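Local coordinates for protein CurF (Lyngbya majuscula, PDB 2Q2X) that is a crotonase-fold protein of curacin biosynthesis that probably decarboxylates an acyl group carried by an acyl carrier protein, at residues 34-39 / 83-88; 49-54 / 91-96; 118-123 / 176-181; 135-140 / 217-222. One frame throughout, in Å; residues are numbered along the deposited sequence.

Contact 1 (34-39 / 83-88); sequences GLRHCF and SGLILD
Leu85 holds its CG beside the backbone N (chi1 -67°), which sends its forked end across to helix 29-44, and Phe39, with chi1 at -83°, reaches back so that its ring lies against the backbone of helix 83-87. The fork of Leu85 settles on the near turn of the opposing helix: CD1 stands 3.8 Å from Leu35 CB and 3.7 Å from Arg36 CG. There the extended run of Arg36 passes at about a right angle and meets Leu85 with its CG methylene, the Leu85 methyls also resting near the Arg36 backbone. The Phe39 ring presents one face to a carbonyl, Leu85 O sitting 3.6 Å from Phe39 CD1 and displaced toward the rim. Its far end is met obliquely by Ile86, whose CD1 comes within 3.8 Å of Phe39 CZ, while Leu35 CD2 closes in on the ring edge from within the same helix. No hydrogen bond joins the two segments, whose short helical axes come within 10.2 Å at 24°. An alanine in place of Phe39 would be likely to open a gap between the helices, with Ile86 CD1 and the Leu85 carbonyl losing the ring that covers them. Beneath, Phe39 also touches Ile16 and Ile93, and Leu35 touches Met18. Helices lying side by side over one face of the central sheet, each leading into a parallel strand, are characteristic of the crotonase fold.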
loop_
_atom_site.group_PDB
_atom_site.type_symbol
_atom_site.label_atom_id
_atom_site.label_comp_id
_atom_site.label_asym_id
_atom_site.label_seq_id
_atom_site.Cartn_x
_atom_site.Cartn_y
_atom_site.Cartn_z
ATOM N N GLY A 34 -24.746 13.178 -20.933
ATOM C CA GLY A 34 -24.285 14.421 -20.325
ATOM C C GLY A 34 -22.828 14.354 -19.890
ATOM O O GLY A 34 -22.096 15.339 -20.035
ATOM N N LEU A 35 -22.413 13.199 -19.351
ATOM C CA LEU A 35 -21.022 12.993 -18.949
ATOM C C LEU A 35 -20.108 13.040 -20.159
ATOM O O LEU A 35 -19.157 13.802 -20.164
ATOM C CB LEU A 35 -20.843 11.691 -18.166
ATOM C CG LEU A 35 -21.282 11.689 -16.702
ATOM C CD1 LEU A 35 -21.310 10.263 -16.174
ATOM C CD2 LEU A 35 -20.369 12.558 -15.824
ATOM N N ARG A 36 -20.420 12.262 -21.201
ATOM C CA ARG A 36 -19.635 12.265 -22.443
ATOM C C ARG A 36 -19.529 13.666 -23.072
ATOM O O ARG A 36 -18.466 14.048 -23.577
ATOM C CB ARG A 36 -20.190 11.248 -23.458
ATOM C CG ARG A 36 -20.000 9.804 -23.015
ATOM C CD ARG A 36 -20.682 8.771 -23.908
ATOM N NE ARG A 36 -20.274 7.424 -23.502
ATOM C CZ ARG A 36 -20.831 6.288 -23.920
ATOM N NH1 ARG A 36 -21.849 6.302 -24.779
ATOM N NH2 ARG A 36 -20.368 5.124 -23.469
ATOM N N HIS A 37 -20.628 14.422 -23.028
ATOM C CA HIS A 37 -20.653 15.780 -23.570
ATOM C C HIS A 37 -19.763 16.715 -22.755
ATOM O O HIS A 37 -18.882 17.373 -23.306
ATOM C CB HIS A 37 -22.085 16.328 -23.645
ATOM C CG HIS A 37 -22.152 17.805 -23.911
ATOM N ND1 HIS A 37 -21.760 18.367 -25.108
ATOM C CD2 HIS A 37 -22.548 18.837 -23.124
ATOM C CE1 HIS A 37 -21.910 19.677 -25.046
ATOM N NE2 HIS A 37 -22.387 19.988 -23.854
ATOM N N CYS A 38 -20.000 16.764 -21.448
ATOM C CA CYS A 38 -19.229 17.628 -20.569
ATOM C C CYS A 38 -17.732 17.334 -20.577
ATOM O O CYS A 38 -16.929 18.253 -20.527
ATOM C CB CYS A 38 -19.793 17.591 -19.158
ATOM S SG CYS A 38 -21.372 18.448 -19.056
ATOM N N PHE A 39 -17.357 16.063 -20.670
ATOM C CA PHE A 39 -15.942 15.712 -20.704
ATOM C C PHE A 39 -15.286 16.001 -22.060
ATOM O O PHE A 39 -14.104 16.354 -22.113
ATOM C CB PHE A 39 -15.689 14.280 -20.197
ATOM C CG PHE A 39 -15.601 14.178 -18.687
ATOM C CD1 PHE A 39 -14.445 14.584 -18.013
ATOM C CD2 PHE A 39 -16.671 13.692 -17.941
ATOM C CE1 PHE A 39 -14.348 14.506 -16.630
ATOM C CE2 PHE A 39 -16.593 13.600 -16.541
ATOM C CZ PHE A 39 -15.427 14.008 -15.880
ATOM N N SER A 83 -15.174 4.274 -17.736
ATOM C CA SER A 83 -13.810 4.542 -17.277
ATOM C C SER A 83 -13.050 5.526 -18.166
ATOM O O SER A 83 -12.366 6.406 -17.655
ATOM C CB SER A 83 -13.016 3.244 -17.155
ATOM O OG SER A 83 -12.679 2.746 -18.435
ATOM N N GLY A 84 -13.172 5.364 -19.483
ATOM C CA GLY A 84 -12.509 6.240 -20.455
ATOM C C GLY A 84 -12.687 7.726 -20.187
ATOM O O GLY A 84 -11.725 8.492 -20.263
ATOM N N LEU A 85 -13.913 8.128 -19.853
ATOM C CA LEU A 85 -14.243 9.531 -19.591
ATOM C C LEU A 85 -13.403 10.162 -18.508
ATOM O O LEU A 85 -13.031 11.336 -18.607
ATOM C CB LEU A 85 -15.712 9.670 -19.201
ATOM C CG LEU A 85 -16.699 9.350 -20.309
ATOM C CD1 LEU A 85 -18.105 9.624 -19.799
ATOM C CD2 LEU A 85 -16.361 10.183 -21.558
ATOM N N ILE A 86 -13.138 9.391 -17.459
ATOM C CA ILE A 86 -12.328 9.870 -16.357
ATOM C C ILE A 86 -10.868 9.656 -16.712
ATOM O O ILE A 86 -10.066 10.577 -16.628
ATOM C CB ILE A 86 -12.644 9.134 -15.025
ATOM C CG1 ILE A 86 -14.160 9.074 -14.739
ATOM C CG2 ILE A 86 -11.824 9.731 -13.873
ATOM C CD1 ILE A 86 -14.911 10.423 -14.704
ATOM N N LEU A 87 -10.545 8.439 -17.142
ATOM C CA LEU A 87 -9.162 8.051 -17.390
ATOM C C LEU A 87 -8.470 8.775 -18.543
ATOM O O LEU A 87 -7.270 9.003 -18.487
ATOM C CB LEU A 87 -9.029 6.528 -17.523
ATOM C CG LEU A 87 -9.273 5.780 -16.209
ATOM C CD1 LEU A 87 -9.021 4.321 -16.432
ATOM C CD2 LEU A 87 -8.394 6.288 -15.047
ATOM N N ASP A 88 -9.229 9.150 -19.565
ATOM C CA ASP A 88 -8.656 9.849 -20.717
ATOM C C ASP A 88 -8.678 11.386 -20.627
ATOM O O ASP A 88 -8.138 12.078 -21.501
ATOM C CB ASP A 88 -9.287 9.333 -22.006
ATOM C CG ASP A 88 -9.016 7.843 -22.218
ATOM O OD1 ASP A 88 -8.006 7.329 -21.673
ATOM O OD2 ASP A 88 -9.819 7.189 -22.910
#

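Contact 2 (49-54 / 91-96); sequences KVVILT and IPIIAA
Strands 50-54 and 93-96 run parallel at 22°, with Val51 opposite Ile93, Ile52 opposite Ile94 and Leu53 opposite Ala95, at the centre of the mixed sheet of the crotonase fold. The ladder takes the usual parallel course, each bonded residue of one strand reaching two of the other: Val51 N donates to Pro92 O (3.0 Å), Ile94 N to Val51 O (2.7 Å), Leu53 N to Ile94 O (2.8 Å) and Ala96 N to Leu53 O (2.8 Å), the last clearly bent at 144°. On the face of Val51, Leu53 and Ile93, the Val51 and Ile93 side chains lie side by side and point the same way, their CG1 atoms 3.8 Å apart. Ile91 crosses the end of this row nearly at right angles, bringing its CD1 to 3.8 Å from Val51 CG1. The other face carries Ile52, Ile94 and Ala96; here Ile52 CG2 meets Ala96 CB at 3.9 Å, and Ala185 of helix 178-192 packs over all three. Outside the ladder, Lys49 sends its NZ to the carbonyls of Ala193 and Ser195. Its own carbonyl is buried without a polar partner, Lys49 O lying 3.4 Å from Pro92 CD.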
loop_
_atom_site.group_PDB
_atom_site.type_symbol
_atom_site.label_atom_id
_atom_site.label_comp_id
_atom_site.label_asym_id
_atom_site.label_seq_id
_atom_site.Cartn_x
_atom_site.Cartn_y
_atom_site.Cartn_z
ATOM N N LYS A 49 -7.841 23.593 -16.002
ATOM C CA LYS A 49 -6.771 22.982 -15.213
ATOM C C LYS A 49 -7.233 21.862 -14.274
ATOM O O LYS A 49 -6.494 20.911 -14.036
ATOM C CB LYS A 49 -6.068 24.045 -14.371
ATOM C CG LYS A 49 -5.138 24.959 -15.138
ATOM C CD LYS A 49 -4.381 25.785 -14.144
ATOM C CE LYS A 49 -3.318 26.634 -14.795
ATOM N NZ LYS A 49 -2.785 27.536 -13.755
ATOM N N VAL A 50 -8.433 22.001 -13.713
ATOM C CA VAL A 50 -8.970 21.024 -12.761
ATOM C C VAL A 50 -10.473 20.858 -12.988
ATOM O O VAL A 50 -11.183 21.848 -13.216
ATOM C CB VAL A 50 -8.692 21.450 -11.266
ATOM C CG1 VAL A 50 -9.338 20.487 -10.261
ATOM C CG2 VAL A 50 -7.211 21.564 -10.990
ATOM N N VAL A 51 -10.950 19.606 -12.951
ATOM C CA VAL A 51 -12.394 19.336 -12.897
ATOM C C VAL A 51 -12.822 18.722 -11.568
ATOM O O VAL A 51 -12.160 17.850 -11.018
ATOM C CB VAL A 51 -12.974 18.586 -14.166
ATOM C CG1 VAL A 51 -11.894 18.002 -15.033
ATOM C CG2 VAL A 51 -14.045 17.553 -13.809
ATOM N N ILE A 52 -13.908 19.258 -11.029
ATOM C CA ILE A 52 -14.562 18.704 -9.865
ATOM C C ILE A 52 -15.833 18.049 -10.359
ATOM O O ILE A 52 -16.704 18.714 -10.926
ATOM C CB ILE A 52 -14.898 19.799 -8.831
ATOM C CG1 ILE A 52 -13.599 20.514 -8.410
ATOM C CG2 ILE A 52 -15.576 19.191 -7.598
ATOM C CD1 ILE A 52 -13.819 21.921 -7.888
ATOM N N LEU A 53 -15.911 16.738 -10.170
ATOM C CA LEU A 53 -17.073 15.956 -10.559
ATOM C C LEU A 53 -17.909 15.722 -9.304
ATOM O O LEU A 53 -17.391 15.273 -8.286
ATOM C CB LEU A 53 -16.636 14.626 -11.183
ATOM C CG LEU A 53 -17.720 13.617 -11.616
ATOM C CD1 LEU A 53 -18.653 14.219 -12.687
ATOM C CD2 LEU A 53 -17.118 12.318 -12.110
ATOM N N THR A 54 -19.197 16.050 -9.371
ATOM C CA THR A 54 -20.054 15.971 -8.191
ATOM C C THR A 54 -21.477 15.572 -8.614
ATOM O O THR A 54 -21.843 15.680 -9.795
ATOM C CB THR A 54 -20.036 17.326 -7.374
ATOM O OG1 THR A 54 -20.601 17.128 -6.078
ATOM C CG2 THR A 54 -20.791 18.439 -8.079
ATOM N N ILE A 91 -6.543 16.491 -17.604
ATOM C CA ILE A 91 -6.327 17.290 -16.402
ATOM C C ILE A 91 -6.844 16.599 -15.131
ATOM O O ILE A 91 -7.751 15.774 -15.217
ATOM C CB ILE A 91 -6.933 18.707 -16.552
ATOM C CG1 ILE A 91 -8.454 18.651 -16.782
ATOM C CG2 ILE A 91 -6.209 19.467 -17.673
ATOM C CD1 ILE A 91 -9.168 20.033 -16.721
ATOM N N PRO A 92 -6.253 16.916 -13.952
ATOM C CA PRO A 92 -6.704 16.271 -12.716
ATOM C C PRO A 92 -8.188 16.474 -12.459
ATOM O O PRO A 92 -8.744 17.554 -12.755
ATOM C CB PRO A 92 -5.858 16.940 -11.619
ATOM C CG PRO A 92 -5.254 18.141 -12.262
ATOM C CD PRO A 92 -5.106 17.811 -13.708
ATOM N N ILE A 93 -8.821 15.416 -11.960
ATOM C CA ILE A 93 -10.231 15.421 -11.616
ATOM C C ILE A 93 -10.295 15.161 -10.127
ATOM O O ILE A 93 -9.585 14.295 -9.601
ATOM C CB ILE A 93 -11.029 14.294 -12.368
ATOM C CG1 ILE A 93 -10.956 14.479 -13.886
ATOM C CG2 ILE A 93 -12.496 14.255 -11.926
ATOM C CD1 ILE A 93 -11.248 13.201 -14.666
ATOM N N ILE A 94 -11.148 15.917 -9.456
ATOM C CA ILE A 94 -11.496 15.677 -8.060
ATOM C C ILE A 94 -12.949 15.160 -8.013
ATOM O O ILE A 94 -13.855 15.845 -8.470
ATOM C CB ILE A 94 -11.389 16.982 -7.236
ATOM C CG1 ILE A 94 -9.968 17.563 -7.335
ATOM C CG2 ILE A 94 -11.768 16.731 -5.766
ATOM C CD1 ILE A 94 -9.805 18.922 -6.657
ATOM N N ALA A 95 -13.162 13.960 -7.487
ATOM C CA ALA A 95 -14.523 13.446 -7.313
ATOM C C ALA A 95 -15.043 13.885 -5.954
ATOM O O ALA A 95 -14.639 13.350 -4.939
ATOM C CB ALA A 95 -14.564 11.934 -7.423
ATOM N N ALA A 96 -15.926 14.872 -5.949
ATOM C CA ALA A 96 -16.539 15.327 -4.698
ATOM C C ALA A 96 -17.814 14.505 -4.499
ATOM O O ALA A 96 -18.853 14.810 -5.083
ATOM C CB ALA A 96 -16.830 16.806 -4.772
#

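Contact 3 (118-123 / 176-181); sequences SQESVY and VSRQDV
Glu120 OE1 is gripped from two quarters: Arg178 N donates to its syn lone pair across the contact at 2.9 Å, and Ser118 OG donates to it at 3.0 Å, nearly in line with the carboxylate C-O bond. A sharp bend in the Glu120 chain at chi2 (97°) folds the carboxylate back over its own loop to meet both donors. It also lies over one face of the Arg178 guanidinium, the two planes 31° apart, but no guanidinium N-H points at it; with Glu120 OE1 4.5 Å from Arg178 NH2, any attraction between the two groups would probably be through charge alone. The guanidinium has a weak hydrogen bond to Gln98 O through NH1. Below this cluster the backbones form a short parallel bridge, Ser118 with Val176, where strand 175-176 forms one edge of the crotonase sheet within this chain, beside strand 114-118. Gln119 N donates to Val176 O at 2.7 Å, approaching from 42° above the carbonyl plane, and Ser118 CA touches the same oxygen at 3.2 Å. Ser118 thus serves both layers: its OG rests 3.5 Å from Arg178 CB, and its CA packs 3.7 Å from Val181 CG2. An alanine here takes away the hydroxyl donor to Glu120 OE1, and the carboxylate would probably be held less firmly against Arg178 N. Further out, Ser177 CB brushes the second carboxylate oxygen, Glu120 OE2, at 3.5 Å, and the chain from Ser121 turns away into strand 122-124, whose Tyr123 OH is bonded to Met97 O.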
loop_
_atom_site.group_PDB
_atom_site.type_symbol
_atom_site.label_atom_id
_atom_site.label_comp_id
_atom_site.label_asym_id
_atom_site.label_seq_id
_atom_site.Cartn_x
_atom_site.Cartn_y
_atom_site.Cartn_z
ATOM N N SER A 118 -18.294 11.863 1.637
ATOM C CA SER A 118 -19.211 12.368 2.656
ATOM C C SER A 118 -19.305 11.388 3.826
ATOM O O SER A 118 -19.472 10.191 3.626
ATOM C CB SER A 118 -20.592 12.619 2.043
ATOM O OG SER A 118 -21.617 12.587 3.020
ATOM N N GLN A 119 -19.209 11.911 5.048
ATOM C CA GLN A 119 -19.314 11.122 6.296
ATOM C C GLN A 119 -20.597 10.296 6.456
ATOM O O GLN A 119 -20.580 9.188 7.003
ATOM C CB GLN A 119 -19.275 12.078 7.493
ATOM C CG GLN A 119 -17.924 12.243 8.161
ATOM C CD GLN A 119 -18.086 12.768 9.575
ATOM O OE1 GLN A 119 -18.381 12.006 10.500
ATOM N NE2 GLN A 119 -17.920 14.076 9.747
ATOM N N GLU A 120 -21.703 10.884 6.024
ATOM C CA GLU A 120 -23.041 10.365 6.303
ATOM C C GLU A 120 -23.548 9.444 5.193
ATOM O O GLU A 120 -24.508 8.682 5.392
ATOM C CB GLU A 120 -24.021 11.529 6.495
ATOM C CG GLU A 120 -23.541 12.623 7.479
ATOM C CD GLU A 120 -22.886 13.832 6.795
ATOM O OE1 GLU A 120 -22.510 13.756 5.600
ATOM O OE2 GLU A 120 -22.752 14.875 7.472
ATOM N N SER A 121 -22.890 9.509 4.039
ATOM C CA SER A 121 -23.327 8.788 2.855
ATOM C C SER A 121 -22.905 7.325 2.859
ATOM O O SER A 121 -22.116 6.898 3.690
ATOM C CB SER A 121 -22.841 9.495 1.605
ATOM O OG SER A 121 -23.452 10.758 1.496
ATOM N N VAL A 122 -23.461 6.556 1.927
ATOM C CA VAL A 122 -23.239 5.117 1.860
ATOM C C VAL A 122 -22.412 4.787 0.583
ATOM O O VAL A 122 -22.668 5.333 -0.464
ATOM C CB VAL A 122 -24.608 4.375 1.881
ATOM C CG1 VAL A 122 -24.518 3.026 1.254
ATOM C CG2 VAL A 122 -25.132 4.258 3.328
ATOM N N TYR A 123 -21.413 3.922 0.706
ATOM C CA TYR A 123 -20.504 3.616 -0.411
ATOM C C TYR A 123 -20.403 2.109 -0.575
ATOM O O TYR A 123 -20.251 1.393 0.401
ATOM C CB TYR A 123 -19.117 4.302 -0.178
ATOM C CG TYR A 123 -19.246 5.814 -0.137
ATOM C CD1 TYR A 123 -19.333 6.550 -1.308
ATOM C CD2 TYR A 123 -19.353 6.502 1.087
ATOM C CE1 TYR A 123 -19.514 7.922 -1.287
ATOM C CE2 TYR A 123 -19.519 7.882 1.123
ATOM C CZ TYR A 123 -19.611 8.584 -0.053
ATOM O OH TYR A 123 -19.788 9.945 -0.027
ATOM N N VAL A 176 -15.469 14.079 5.002
ATOM C CA VAL A 176 -16.039 15.234 5.700
ATOM C C VAL A 176 -17.576 15.233 5.620
ATOM O O VAL A 176 -18.148 14.430 4.886
ATOM C CB VAL A 176 -15.449 16.561 5.139
ATOM C CG1 VAL A 176 -13.924 16.563 5.273
ATOM C CG2 VAL A 176 -15.862 16.789 3.687
ATOM N N SER A 177 -18.243 16.132 6.351
ATOM C CA SER A 177 -19.713 16.265 6.280
ATOM C C SER A 177 -20.178 16.621 4.871
ATOM O O SER A 177 -19.484 17.347 4.163
ATOM C CB SER A 177 -20.220 17.341 7.258
ATOM O OG SER A 177 -19.847 17.053 8.594
ATOM N N ARG A 178 -21.357 16.133 4.480
ATOM C CA ARG A 178 -21.875 16.314 3.114
ATOM C C ARG A 178 -21.907 17.770 2.662
ATOM O O ARG A 178 -21.635 18.074 1.491
ATOM C CB ARG A 178 -23.264 15.661 2.959
ATOM C CG ARG A 178 -24.161 16.218 1.822
ATOM C CD ARG A 178 -25.323 15.254 1.427
ATOM N NE ARG A 178 -26.019 14.689 2.590
ATOM C CZ ARG A 178 -26.001 13.401 2.932
ATOM N NH1 ARG A 178 -25.341 12.517 2.193
ATOM N NH2 ARG A 178 -26.656 12.993 4.010
ATOM N N GLN A 179 -22.245 18.665 3.593
ATOM C CA GLN A 179 -22.329 20.087 3.283
ATOM C C GLN A 179 -20.944 20.705 3.052
ATOM O O GLN A 179 -20.845 21.754 2.423
ATOM C CB GLN A 179 -23.121 20.859 4.355
ATOM C CG GLN A 179 -22.541 20.792 5.769
ATOM C CD GLN A 179 -23.216 19.743 6.651
ATOM O OE1 GLN A 179 -23.538 20.016 7.813
ATOM N NE2 GLN A 179 -23.432 18.543 6.107
ATOM N N ASP A 180 -19.899 20.037 3.549
ATOM C CA ASP A 180 -18.495 20.441 3.363
ATOM C C ASP A 180 -17.793 19.842 2.115
ATOM O O ASP A 180 -16.768 20.366 1.679
ATOM C CB ASP A 180 -17.676 20.072 4.614
ATOM C CG ASP A 180 -18.188 20.755 5.894
ATOM O OD1 ASP A 180 -18.861 21.795 5.788
ATOM O OD2 ASP A 180 -17.914 20.246 7.007
ATOM N N VAL A 181 -18.334 18.756 1.550
ATOM C CA VAL A 181 -17.644 17.982 0.488
ATOM C C VAL A 181 -17.223 18.801 -0.723
ATOM O O VAL A 181 -16.042 18.810 -1.076
ATOM C CB VAL A 181 -18.445 16.716 0.052
ATOM C CG1 VAL A 181 -17.833 16.069 -1.206
ATOM C CG2 VAL A 181 -18.475 15.718 1.181
#

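Contact 4 (135-140 / 217-222); sequences VGATSL and EAIKKE
Glu222 lays its carboxylate across the amino end of helix 138-146 and spends both oxygens there: OE1 accepts from Thr138 N at 2.9 Å and OE2 from Ser139 N at 2.9 Å, each through its syn lone pair, the second bond fairly straight at 162°. The side chain gets there by running extended beyond CG (chi2 176°). A water spans OE2 and the next amide, 2.9 Å from Glu222 OE2 and 2.9 Å from Leu140 N. His206 of the third subunit, through NE2, also hydrogen-bonds Glu222 OE2, and Leu207 of that subunit packs on Ser139. The helix end and these amides would be expected to favour the ionised carboxylate. Beside it the packing is apolar and close: Ala218 CB sits 3.9 Å from Ala137 CB and equally near Leu140 CD2, while Ile219 CD1 presses on Gly136 CA at 3.5 Å. Gly136 has a positive phi (87°) at which a CB would jam against the preceding carbonyl. A second water joins Gly136 N to Ile219 O. In the next shell, Thr138 OG1 donates to Val135 O at 2.9 Å and ties the turn to the first residue of the helix, and Tyr111 OH bonds to Gly136 O. A carboxylate from the long helix 197-230 thus receives the start of helix 138-146 at a subunit boundary, in keeping with the trimeric assembly of crotonases.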
loop_
_atom_site.group_PDB
_atom_site.type_symbol
_atom_site.label_atom_id
_atom_site.label_comp_id
_atom_site.label_asym_id
_atom_site.label_seq_id
_atom_site.Cartn_x
_atom_site.Cartn_y
_atom_site.Cartn_z
ATOM N N VAL A 135 -17.150 -5.426 -12.637
ATOM C CA VAL A 135 -16.617 -4.959 -13.911
ATOM C C VAL A 135 -15.902 -3.635 -13.679
ATOM O O VAL A 135 -16.014 -3.036 -12.597
ATOM C CB VAL A 135 -17.742 -4.757 -14.958
ATOM C CG1 VAL A 135 -18.338 -6.085 -15.347
ATOM C CG2 VAL A 135 -18.840 -3.814 -14.420
ATOM N N GLY A 136 -15.166 -3.178 -14.689
ATOM C CA GLY A 136 -14.566 -1.846 -14.682
ATOM C C GLY A 136 -13.192 -1.712 -14.034
ATOM O O GLY A 136 -12.765 -0.591 -13.706
ATOM N N ALA A 137 -12.497 -2.838 -13.886
ATOM C CA ALA A 137 -11.205 -2.933 -13.192
ATOM C C ALA A 137 -11.316 -2.522 -11.725
ATOM O O ALA A 137 -10.449 -1.823 -11.181
ATOM C CB ALA A 137 -10.102 -2.162 -13.916
ATOM N N THR A 138 -12.386 -2.993 -11.091
ATOM C CA THR A 138 -12.657 -2.743 -9.684
ATOM C C THR A 138 -11.493 -3.182 -8.784
ATOM O O THR A 138 -11.000 -2.394 -7.976
ATOM C CB THR A 138 -13.958 -3.460 -9.267
ATOM O OG1 THR A 138 -15.069 -2.821 -9.905
ATOM C CG2 THR A 138 -14.149 -3.424 -7.735
ATOM N N SER A 139 -11.065 -4.434 -8.938
ATOM C CA SER A 139 -9.943 -4.992 -8.169
ATOM C C SER A 139 -8.703 -4.082 -8.251
ATOM O O SER A 139 -8.120 -3.714 -7.229
ATOM C CB SER A 139 -9.609 -6.381 -8.708
ATOM O OG SER A 139 -8.519 -6.957 -8.020
ATOM N N LEU A 140 -8.320 -3.717 -9.473
ATOM C CA LEU A 140 -7.144 -2.859 -9.704
ATOM C C LEU A 140 -7.259 -1.531 -8.986
ATOM O O LEU A 140 -6.387 -1.183 -8.201
ATOM C CB LEU A 140 -6.927 -2.613 -11.206
ATOM C CG LEU A 140 -5.707 -1.793 -11.638
ATOM C CD1 LEU A 140 -4.395 -2.576 -11.415
ATOM C CD2 LEU A 140 -5.857 -1.377 -13.108
ATOM N N GLU A 217 -5.802 -4.699 -19.704
ATOM C CA GLU A 217 -5.822 -6.096 -19.315
ATOM C C GLU A 217 -6.734 -6.377 -18.114
ATOM O O GLU A 217 -7.471 -7.362 -18.126
ATOM C CB GLU A 217 -4.400 -6.602 -19.054
ATOM C CG GLU A 217 -4.268 -8.114 -18.991
ATOM C CD GLU A 217 -4.932 -8.842 -20.178
ATOM O OE1 GLU A 217 -4.649 -8.504 -21.354
ATOM O OE2 GLU A 217 -5.732 -9.765 -19.928
ATOM N N ALA A 218 -6.680 -5.522 -17.088
ATOM C CA ALA A 218 -7.537 -5.683 -15.926
ATOM C C ALA A 218 -9.019 -5.641 -16.324
ATOM O O ALA A 218 -9.807 -6.489 -15.883
ATOM C CB ALA A 218 -7.221 -4.614 -14.850
ATOM N N ILE A 219 -9.378 -4.670 -17.167
ATOM C CA ILE A 219 -10.753 -4.486 -17.673
ATOM C C ILE A 219 -11.246 -5.736 -18.397
ATOM O O ILE A 219 -12.361 -6.220 -18.139
ATOM C CB ILE A 219 -10.859 -3.233 -18.610
ATOM C CG1 ILE A 219 -11.368 -2.003 -17.844
ATOM C CG2 ILE A 219 -11.755 -3.501 -19.846
ATOM C CD1 ILE A 219 -12.889 -1.873 -17.732
ATOM N N LYS A 220 -10.400 -6.258 -19.288
ATOM C CA LYS A 220 -10.732 -7.437 -20.085
ATOM C C LYS A 220 -10.885 -8.666 -19.198
ATOM O O LYS A 220 -11.830 -9.435 -19.356
ATOM C CB LYS A 220 -9.654 -7.673 -21.157
ATOM C CG LYS A 220 -9.914 -8.866 -22.090
ATOM C CD LYS A 220 -8.680 -9.155 -22.975
ATOM C CE LYS A 220 -8.986 -10.189 -24.062
ATOM N NZ LYS A 220 -7.748 -10.637 -24.784
ATOM N N LYS A 221 -9.950 -8.853 -18.263
ATOM C CA LYS A 221 -9.976 -10.012 -17.370
ATOM C C LYS A 221 -11.216 -10.047 -16.472
ATOM O O LYS A 221 -11.857 -11.091 -16.314
ATOM C CB LYS A 221 -8.711 -10.060 -16.514
ATOM C CG LYS A 221 -7.503 -10.671 -17.212
ATOM C CD LYS A 221 -6.254 -10.456 -16.363
ATOM C CE LYS A 221 -4.976 -10.888 -17.071
ATOM N NZ LYS A 221 -3.776 -10.282 -16.401
ATOM N N GLU A 222 -11.551 -8.901 -15.884
ATOM C CA GLU A 222 -12.720 -8.807 -15.024
ATOM C C GLU A 222 -14.007 -9.067 -15.786
ATOM O O GLU A 222 -14.924 -9.705 -15.277
ATOM C CB GLU A 222 -12.789 -7.442 -14.347
ATOM C CG GLU A 222 -12.601 -7.576 -12.885
ATOM C CD GLU A 222 -12.570 -6.268 -12.137
ATOM O OE1 GLU A 222 -13.276 -5.307 -12.548
ATOM O OE2 GLU A 222 -11.856 -6.252 -11.097
HETATM O O HOH W 1 -14.547 -5.081 -16.779
HETATM O O HOH W 2 -9.225 -5.239 -11.743
#

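Contacts 1 and 2 form a continuous buried core: helices 29-44 and 83-87 lie over the Leu53 and Ile93 face, and Phe39 CE1 packs 3.9 Å from Ile93 CD1. Helix 178-192 covers the other face and brings contact 3 to the same sheet, Val181 CG1 touching Ala96 C at 3.6 Å. Contacts 3 and 4 are partly buried and lie about 27 Å apart, centre to centre, on opposite sides of the chain's centre. The core relies on apolar side chains and a backbone ladder, whereas each outer contact turns on a glutamate carboxylate, taking one backbone amide and a serine hydroxyl in contact 3 and two successive amides in contact 4, which the third subunit also borders.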